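Local coordinates for tegumental protein 20.8 kDa (Clonorchis sinensis, PDB 5X2D) that belongs to the tegumental-allergen-like family, probably binds calcium through EF-hands of the full-length protein, and is represented here by its dynein-light-chain-like domain, at residues P4-V9 with E82-A87; P28-A33 with R86-W91; P75-Q80 with F90-E95. All coordinates share one frame; numbering follows the deposited sequence.

Interaction 1: P4-V9 with E82-A87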
# COMPACT_ATOMS: atom_id res chain seq x y z
N PRO A 4 7.01 3.41 22.05
CA PRO A 4 7.43 2.12 22.60
C PRO A 4 8.52 1.49 21.71
O PRO A 4 8.57 1.78 20.51
CB PRO A 4 6.13 1.31 22.58
CG PRO A 4 5.06 2.32 22.69
CD PRO A 4 5.55 3.49 21.89
N PRO A 5 9.43 0.70 22.31
CA PRO A 5 10.51 0.09 21.53
C PRO A 5 10.03 -0.94 20.50
O PRO A 5 10.70 -1.12 19.47
CB PRO A 5 11.38 -0.57 22.60
CG PRO A 5 10.50 -0.69 23.81
CD PRO A 5 9.59 0.48 23.75
N GLU A 6 8.90 -1.59 20.75
CA GLU A 6 8.34 -2.56 19.80
C GLU A 6 8.13 -1.94 18.43
O GLU A 6 8.35 -2.60 17.42
CB GLU A 6 7.00 -3.13 20.29
CG GLU A 6 6.90 -3.55 21.74
CD GLU A 6 6.61 -2.40 22.67
OE1 GLU A 6 7.28 -1.36 22.54
OE2 GLU A 6 5.68 -2.51 23.51
N ILE A 7 7.70 -0.68 18.41
CA ILE A 7 7.43 0.01 17.16
C ILE A 7 8.66 0.55 16.47
O ILE A 7 9.40 1.37 17.02
CB ILE A 7 6.42 1.14 17.39
CG1 ILE A 7 5.01 0.55 17.40
CG2 ILE A 7 6.49 2.18 16.28
CD1 ILE A 7 4.05 1.35 18.14
N ILE A 8 8.87 0.09 15.24
CA ILE A 8 9.98 0.56 14.43
C ILE A 8 9.42 1.37 13.28
O ILE A 8 8.79 0.82 12.37
CB ILE A 8 10.83 -0.60 13.87
CG1 ILE A 8 11.53 -1.36 15.00
CG2 ILE A 8 11.83 -0.08 12.84
CD1 ILE A 8 10.77 -2.57 15.48
N VAL A 9 9.66 2.67 13.34
CA VAL A 9 9.12 3.60 12.37
C VAL A 9 9.81 3.45 11.01
O VAL A 9 11.04 3.42 10.93
CB VAL A 9 9.27 5.06 12.86
CG1 VAL A 9 8.54 6.01 11.91
CG2 VAL A 9 8.71 5.19 14.25
N GLU A 82 6.60 -0.91 11.81
CA GLU A 82 6.62 -2.37 11.98
C GLU A 82 6.42 -2.72 13.45
O GLU A 82 7.11 -2.21 14.31
CB GLU A 82 7.95 -2.98 11.51
CG GLU A 82 8.34 -2.68 10.07
CD GLU A 82 9.67 -3.31 9.68
OE1 GLU A 82 10.17 -4.17 10.44
OE2 GLU A 82 10.21 -2.94 8.61
N LEU A 83 5.43 -3.56 13.72
CA LEU A 83 5.22 -4.06 15.07
C LEU A 83 5.21 -5.60 15.03
O LEU A 83 4.30 -6.22 14.44
CB LEU A 83 3.92 -3.51 15.66
CG LEU A 83 3.47 -3.96 17.04
CD1 LEU A 83 4.23 -3.20 18.11
CD2 LEU A 83 1.97 -3.72 17.19
N TYR A 84 6.24 -6.18 15.64
CA TYR A 84 6.46 -7.62 15.64
C TYR A 84 6.53 -8.19 14.22
O TYR A 84 5.87 -9.20 13.89
CB TYR A 84 5.36 -8.29 16.45
CG TYR A 84 5.26 -7.83 17.89
CD1 TYR A 84 6.39 -7.54 18.63
CD2 TYR A 84 4.02 -7.66 18.50
CE1 TYR A 84 6.30 -7.11 19.96
CE2 TYR A 84 3.91 -7.22 19.82
CZ TYR A 84 5.05 -6.95 20.54
OH TYR A 84 4.95 -6.52 21.84
N ASN A 85 7.33 -7.54 13.38
CA ASN A 85 7.49 -7.93 11.97
C ASN A 85 6.18 -8.05 11.18
O ASN A 85 6.01 -8.95 10.35
CB ASN A 85 8.27 -9.25 11.87
CG ASN A 85 9.27 -9.25 10.73
OD1 ASN A 85 9.55 -8.21 10.13
ND2 ASN A 85 9.85 -10.42 10.44
N ARG A 86 5.25 -7.12 11.45
CA ARG A 86 4.07 -6.92 10.61
C ARG A 86 3.90 -5.42 10.43
O ARG A 86 3.73 -4.69 11.41
CB ARG A 86 2.83 -7.55 11.24
CG ARG A 86 1.99 -8.31 10.24
CD ARG A 86 1.08 -9.34 10.90
NE ARG A 86 0.12 -8.75 11.84
CZ ARG A 86 -0.83 -9.44 12.47
NH1 ARG A 86 -0.97 -10.75 12.25
NH2 ARG A 86 -1.66 -8.83 13.31
N ALA A 87 3.97 -4.95 9.19
CA ALA A 87 3.95 -3.51 8.93
C ALA A 87 2.54 -2.95 8.89
O ALA A 87 1.61 -3.60 8.42
CB ALA A 87 4.66 -3.19 7.61
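Ile8 and Glu82 face each other as an antiparallel hydrogen-bonded pair, and their two backbone bonds fasten strand 7-13 to strand 78-83. Ile8 N donates to Glu82 O at 3.0 Å and Glu82 N returns a bond to Ile8 O at 2.8 Å, both nearly straight with N-H...O angles of 170°. Beyond this pair the second strand turns back at once: Leu83 and Arg86 exchange backbone bonds around Tyr84 and Asn85, both with left-handed backbone angles, in the tight two-residue turn of the hairpin of strands 78-83 and 87-92.

The apolar contacts converge on one methyl group. Leu83 has CG anti to its backbone N (chi1 177°), and from there its CD1 branch reaches Glu6 CB at 3.5 Å and Ile7 CG1 at 3.9 Å. Ile7 and Leu83 both also touch Ile27 of helix 16-29.

Just before the strand, the Glu6 and Tyr84 side chains lie side by side, pointing the same way. Glu6 CG lies 3.6 Å from Tyr84 OH, with the carboxylate and ring planes turned 56° apart. This meeting is one of aliphatic chain and phenol, not of two polar groups.

A single well-formed hydrogen-bonded pair thus holds the strands, with apolar Ile7 and Leu83 turned to the helix and Ile8 and Glu82 on the other, less buried face.

Interaction 2: P28-A33 with R86-W91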
# COMPACT_ATOMS: atom_id res chain seq x y z
N PRO A 28 -1.97 -3.29 21.69
CA PRO A 28 -2.72 -4.37 22.35
C PRO A 28 -3.56 -5.26 21.41
O PRO A 28 -3.51 -6.48 21.57
CB PRO A 28 -3.62 -3.61 23.33
CG PRO A 28 -3.70 -2.22 22.80
CD PRO A 28 -2.35 -1.97 22.21
N ILE A 29 -4.31 -4.70 20.47
CA ILE A 29 -5.22 -5.53 19.69
C ILE A 29 -4.65 -6.07 18.36
O ILE A 29 -5.24 -6.98 17.76
CB ILE A 29 -6.54 -4.80 19.39
CG1 ILE A 29 -6.30 -3.46 18.69
CG2 ILE A 29 -7.29 -4.53 20.68
CD1 ILE A 29 -7.55 -2.85 18.09
N ALA A 30 -3.53 -5.53 17.90
CA ALA A 30 -2.96 -5.93 16.60
C ALA A 30 -2.32 -7.33 16.56
O ALA A 30 -2.67 -8.13 15.70
CB ALA A 30 -1.97 -4.87 16.11
N PRO A 31 -1.38 -7.63 17.48
CA PRO A 31 -0.72 -8.95 17.44
C PRO A 31 -1.64 -10.16 17.68
O PRO A 31 -1.26 -11.29 17.39
CB PRO A 31 0.30 -8.86 18.58
CG PRO A 31 -0.18 -7.77 19.45
CD PRO A 31 -0.81 -6.78 18.54
N GLY A 32 -2.84 -9.91 18.21
CA GLY A 32 -3.79 -10.99 18.43
C GLY A 32 -4.33 -11.57 17.15
O GLY A 32 -4.65 -12.76 17.08
N ALA A 33 -4.42 -10.75 16.11
CA ALA A 33 -5.12 -11.17 14.90
C ALA A 33 -4.23 -11.82 13.82
O ALA A 33 -3.29 -11.18 13.33
CB ALA A 33 -5.87 -9.98 14.31
N ARG A 86 5.25 -7.12 11.45
CA ARG A 86 4.07 -6.92 10.61
C ARG A 86 3.90 -5.42 10.43
O ARG A 86 3.73 -4.69 11.41
CB ARG A 86 2.83 -7.55 11.24
CG ARG A 86 1.99 -8.31 10.24
CD ARG A 86 1.08 -9.34 10.90
NE ARG A 86 0.12 -8.75 11.84
CZ ARG A 86 -0.83 -9.44 12.47
NH1 ARG A 86 -0.97 -10.75 12.25
NH2 ARG A 86 -1.66 -8.83 13.31
N ALA A 87 3.97 -4.95 9.19
CA ALA A 87 3.95 -3.51 8.93
C ALA A 87 2.54 -2.95 8.89
O ALA A 87 1.61 -3.60 8.42
CB ALA A 87 4.66 -3.19 7.61
N TYR A 88 2.42 -1.71 9.36
CA TYR A 88 1.17 -0.99 9.39
C TYR A 88 1.32 0.34 8.66
O TYR A 88 2.19 1.15 9.01
CB TYR A 88 0.69 -0.77 10.83
CG TYR A 88 0.40 -2.07 11.55
CD1 TYR A 88 1.41 -2.77 12.19
CD2 TYR A 88 -0.88 -2.62 11.54
CE1 TYR A 88 1.15 -3.97 12.83
CE2 TYR A 88 -1.15 -3.82 12.17
CZ TYR A 88 -0.12 -4.49 12.82
OH TYR A 88 -0.38 -5.70 13.45
N LEU A 89 0.51 0.56 7.64
CA LEU A 89 0.56 1.81 6.89
C LEU A 89 -0.70 2.64 7.13
O LEU A 89 -1.83 2.16 6.94
CB LEU A 89 0.74 1.54 5.39
CG LEU A 89 2.13 1.07 4.93
CD1 LEU A 89 2.22 -0.42 5.07
CD2 LEU A 89 2.45 1.49 3.51
N PHE A 90 -0.52 3.89 7.56
CA PHE A 90 -1.64 4.80 7.71
C PHE A 90 -1.54 5.96 6.72
O PHE A 90 -0.47 6.55 6.55
CB PHE A 90 -1.74 5.35 9.14
CG PHE A 90 -2.09 4.29 10.15
CD1 PHE A 90 -1.15 3.33 10.54
CD2 PHE A 90 -3.36 4.24 10.71
CE1 PHE A 90 -1.46 2.35 11.49
CE2 PHE A 90 -3.69 3.27 11.65
CZ PHE A 90 -2.74 2.32 12.04
N TRP A 91 -2.67 6.24 6.06
CA TRP A 91 -2.85 7.39 5.19
C TRP A 91 -4.15 8.07 5.51
O TRP A 91 -5.20 7.47 5.33
CB TRP A 91 -2.92 7.01 3.71
CG TRP A 91 -1.72 6.43 3.08
CD1 TRP A 91 -0.51 7.03 2.90
CD2 TRP A 91 -1.63 5.14 2.46
NE1 TRP A 91 0.34 6.18 2.23
CE2 TRP A 91 -0.32 5.01 1.95
CE3 TRP A 91 -2.52 4.07 2.30
CZ2 TRP A 91 0.12 3.87 1.30
CZ3 TRP A 91 -2.08 2.94 1.65
CH2 TRP A 91 -0.78 2.86 1.15
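The guanidinium of Arg86 meets the carbonyl of Ala33 end-on, with NH1 and NH2 both directed at the one oxygen. Arg86 NH1 donates to Ala33 O at 2.6 Å and Arg86 NH2 to the same Ala33 O at 2.9 Å. The oxygen lies close to the guanidinium plane and both donors lie in the carbonyl plane, so the two flat groups share nearly one plane; the N-H...O angles, 144° and 131°, are bent, as a fork closing on a single atom requires. A turn at chi3 (61°) in the otherwise long Arg86 chain swings the guanidinium across to this oxygen. Ala30 O is also near NH2, at the guanidinium edge, but the angle is too poor for a bond; it accepts instead from Ala33 N, closing a type I turn from Ala30 to Ala33.

Tyr88 comes up from the strand beside the arginine. Its OH sits in the guanidinium plane at another edge and takes two weak bonds, from Arg86 NE at 3.5 Å and from Arg86 NH2 at 3.4 Å, which probably help to limit rotation of the group. The Ala30 methyl approaches the far end of the phenol obliquely, with CB 3.8 Å from Tyr88 CZ. The ring of Tyr88 also meets Phe81 on the neighbouring strand, at a small angle between their planes.

The site is buried: Ala33 and Arg86 both touch Leu39 of helix 36-54. An arginine just before strand 87-92 thus clasps the link between helices 16-29 and 36-54, within the two-helix, antiparallel-sheet architecture of a dynein-light-chain-like domain.

Interaction 3: P75-Q80 with F90-E95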
# COMPACT_ATOMS: atom_id res chain seq x y z
N PRO A 75 0.29 13.92 0.30
CA PRO A 75 -0.32 15.12 0.88
C PRO A 75 -0.77 15.06 2.35
O PRO A 75 -0.52 16.05 3.04
CB PRO A 75 -1.55 15.33 -0.02
CG PRO A 75 -1.90 14.01 -0.49
CD PRO A 75 -0.63 13.24 -0.62
N ASN A 76 -1.38 13.99 2.84
CA ASN A 76 -1.85 14.09 4.22
C ASN A 76 -1.00 13.29 5.19
O ASN A 76 0.07 12.79 4.82
CB ASN A 76 -3.31 13.69 4.32
CG ASN A 76 -4.23 14.65 3.57
OD1 ASN A 76 -4.11 15.89 3.70
ND2 ASN A 76 -5.15 14.09 2.79
N MET A 77 -1.43 13.26 6.45
CA MET A 77 -0.67 12.55 7.47
C MET A 77 -0.48 11.14 7.00
O MET A 77 -1.37 10.58 6.37
CB MET A 77 -1.36 12.54 8.83
CG MET A 77 -2.06 13.79 9.23
SD MET A 77 -2.13 13.92 11.03
CE MET A 77 -3.86 14.41 11.17
N SER A 78 0.72 10.61 7.20
CA SER A 78 1.00 9.23 6.92
C SER A 78 2.03 8.71 7.90
O SER A 78 3.04 9.37 8.20
CB SER A 78 1.43 9.04 5.47
OG SER A 78 2.64 9.68 5.17
N PHE A 79 1.76 7.53 8.42
CA PHE A 79 2.61 6.91 9.41
C PHE A 79 2.87 5.48 8.97
O PHE A 79 1.93 4.79 8.55
CB PHE A 79 1.92 6.97 10.77
CG PHE A 79 2.72 6.42 11.91
CD1 PHE A 79 4.11 6.36 11.84
CD2 PHE A 79 2.08 6.01 13.07
CE1 PHE A 79 4.84 5.87 12.92
CE2 PHE A 79 2.79 5.52 14.15
CZ PHE A 79 4.18 5.46 14.08
N GLN A 80 4.11 5.01 9.02
CA GLN A 80 4.38 3.63 8.61
C GLN A 80 5.33 2.97 9.58
O GLN A 80 6.45 3.40 9.71
CB GLN A 80 4.95 3.59 7.18
CG GLN A 80 4.01 4.16 6.12
CD GLN A 80 4.53 3.96 4.71
OE1 GLN A 80 5.50 3.26 4.49
NE2 GLN A 80 3.91 4.63 3.75
N PHE A 90 -0.52 3.89 7.56
CA PHE A 90 -1.64 4.80 7.71
C PHE A 90 -1.54 5.96 6.72
O PHE A 90 -0.47 6.55 6.55
CB PHE A 90 -1.74 5.35 9.14
CG PHE A 90 -2.09 4.29 10.15
CD1 PHE A 90 -1.15 3.33 10.54
CD2 PHE A 90 -3.36 4.24 10.71
CE1 PHE A 90 -1.46 2.35 11.49
CE2 PHE A 90 -3.69 3.27 11.65
CZ PHE A 90 -2.74 2.32 12.04
N TRP A 91 -2.67 6.24 6.06
CA TRP A 91 -2.85 7.39 5.19
C TRP A 91 -4.15 8.07 5.51
O TRP A 91 -5.20 7.47 5.33
CB TRP A 91 -2.92 7.01 3.71
CG TRP A 91 -1.72 6.43 3.08
CD1 TRP A 91 -0.51 7.03 2.90
CD2 TRP A 91 -1.63 5.14 2.46
NE1 TRP A 91 0.34 6.18 2.23
CE2 TRP A 91 -0.32 5.01 1.95
CE3 TRP A 91 -2.52 4.07 2.30
CZ2 TRP A 91 0.12 3.87 1.30
CZ3 TRP A 91 -2.08 2.94 1.65
CH2 TRP A 91 -0.78 2.86 1.15
N GLN A 92 -4.12 9.34 5.87
CA GLN A 92 -5.35 10.11 5.91
C GLN A 92 -5.68 10.48 4.47
O GLN A 92 -4.87 11.04 3.78
CB GLN A 92 -5.15 11.32 6.78
CG GLN A 92 -6.31 12.26 6.84
CD GLN A 92 -5.99 13.45 7.72
OE1 GLN A 92 -4.90 14.04 7.62
NE2 GLN A 92 -6.92 13.78 8.61
N THR A 93 -6.85 10.07 3.97
CA THR A 93 -7.17 10.34 2.57
C THR A 93 -7.97 11.62 2.36
O THR A 93 -8.08 12.08 1.23
CB THR A 93 -7.96 9.16 1.91
OG1 THR A 93 -9.08 8.80 2.74
CG2 THR A 93 -7.08 7.93 1.73
N SER A 94 -8.50 12.20 3.44
CA SER A 94 -9.20 13.50 3.41
C SER A 94 -9.26 14.06 4.82
O SER A 94 -9.04 13.32 5.77
CB SER A 94 -10.62 13.37 2.83
OG SER A 94 -10.61 13.27 1.42
N GLU A 95 -9.53 15.36 4.98
CA GLU A 95 -9.83 15.87 6.32
C GLU A 95 -11.17 16.61 6.36
O GLU A 95 -12.23 15.99 6.40
CB GLU A 95 -8.69 16.74 6.86
CG GLU A 95 -8.32 17.97 6.04
CD GLU A 95 -7.14 18.73 6.66
OE1 GLU A 95 -7.24 19.17 7.82
OE2 GLU A 95 -6.10 18.86 5.98
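Phe90 N gives its hydrogen to Phe79 O at 2.8 Å, with an N-H...O angle of 168°. Phe79 N answers to Phe90 O at 3.1 Å, more bent, making the two phenylalanines an antiparallel hydrogen-bonded pair. Two residues further along, Gln92 N bonds to Met77 O at 3.1 Å. Between these bonded positions Ser78 and Trp91 form a non-hydrogen-bonded pair, where Ser78 CA directs a C-H towards Phe90 O.

The two phenylalanines leave the sheet on the same face but then diverge. Phe79 holds its ring anti to the backbone N (chi1 -178°), whereas Phe90 tucks its ring beside its own N; they touch through their CB atoms, 4.3 Å apart. Both rings rest on Ile22 of helix 16-29. The segments belong to the hairpin of strands 78-83 and 87-92, the central pair of the domain's four-stranded antiparallel sheet, which stands between strands 7-13 and 58-63. On the face opposite the phenylalanines, Ser78 CB lies 3.8 Å from Trp91 CD1. The Gln80 amide comes near the indole from an oblique direction, NE2 being 4.2 Å from Trp91 NE1 and the two planes perpendicular; Gln80 OE1 is hydrogen-bonded to Tyr67 OH.

Past the last strand bond, the Asn76 side chain adds one more link. Asn76 ND2 donates to Gln92 O at 3.2 Å, coming from well above the carbonyl plane. The Asn76 and Gln92 side chains cross at about a right angle, their amide planes 75° apart. The extended Gln92 chain brings its amide against the Met77 side chain, and Gln92 NE2 is bonded to Gly55 O.

Overall arrangement
All three contacts meet on the hairpin of strands 78-83 and 87-92, towards the C-terminal end of the domain. Interaction 1 adds edge strand 7-13 to it, interaction 2 ties it to the turn that follows helix 16-29, and interaction 3 closes its open end. Interactions 1 and 2 adjoin, centres about 9 Å apart, end on the same stretch of chain and touch through Leu83 and Tyr88. Interaction 3, whose segments alternate with those of interaction 1, lies about 19 and 16 Å from their centres, across the chain's centre, yet Val9 still packs on Phe79. Segments 4-9 and 28-33, near the chain's first third, thus both return to the last strands.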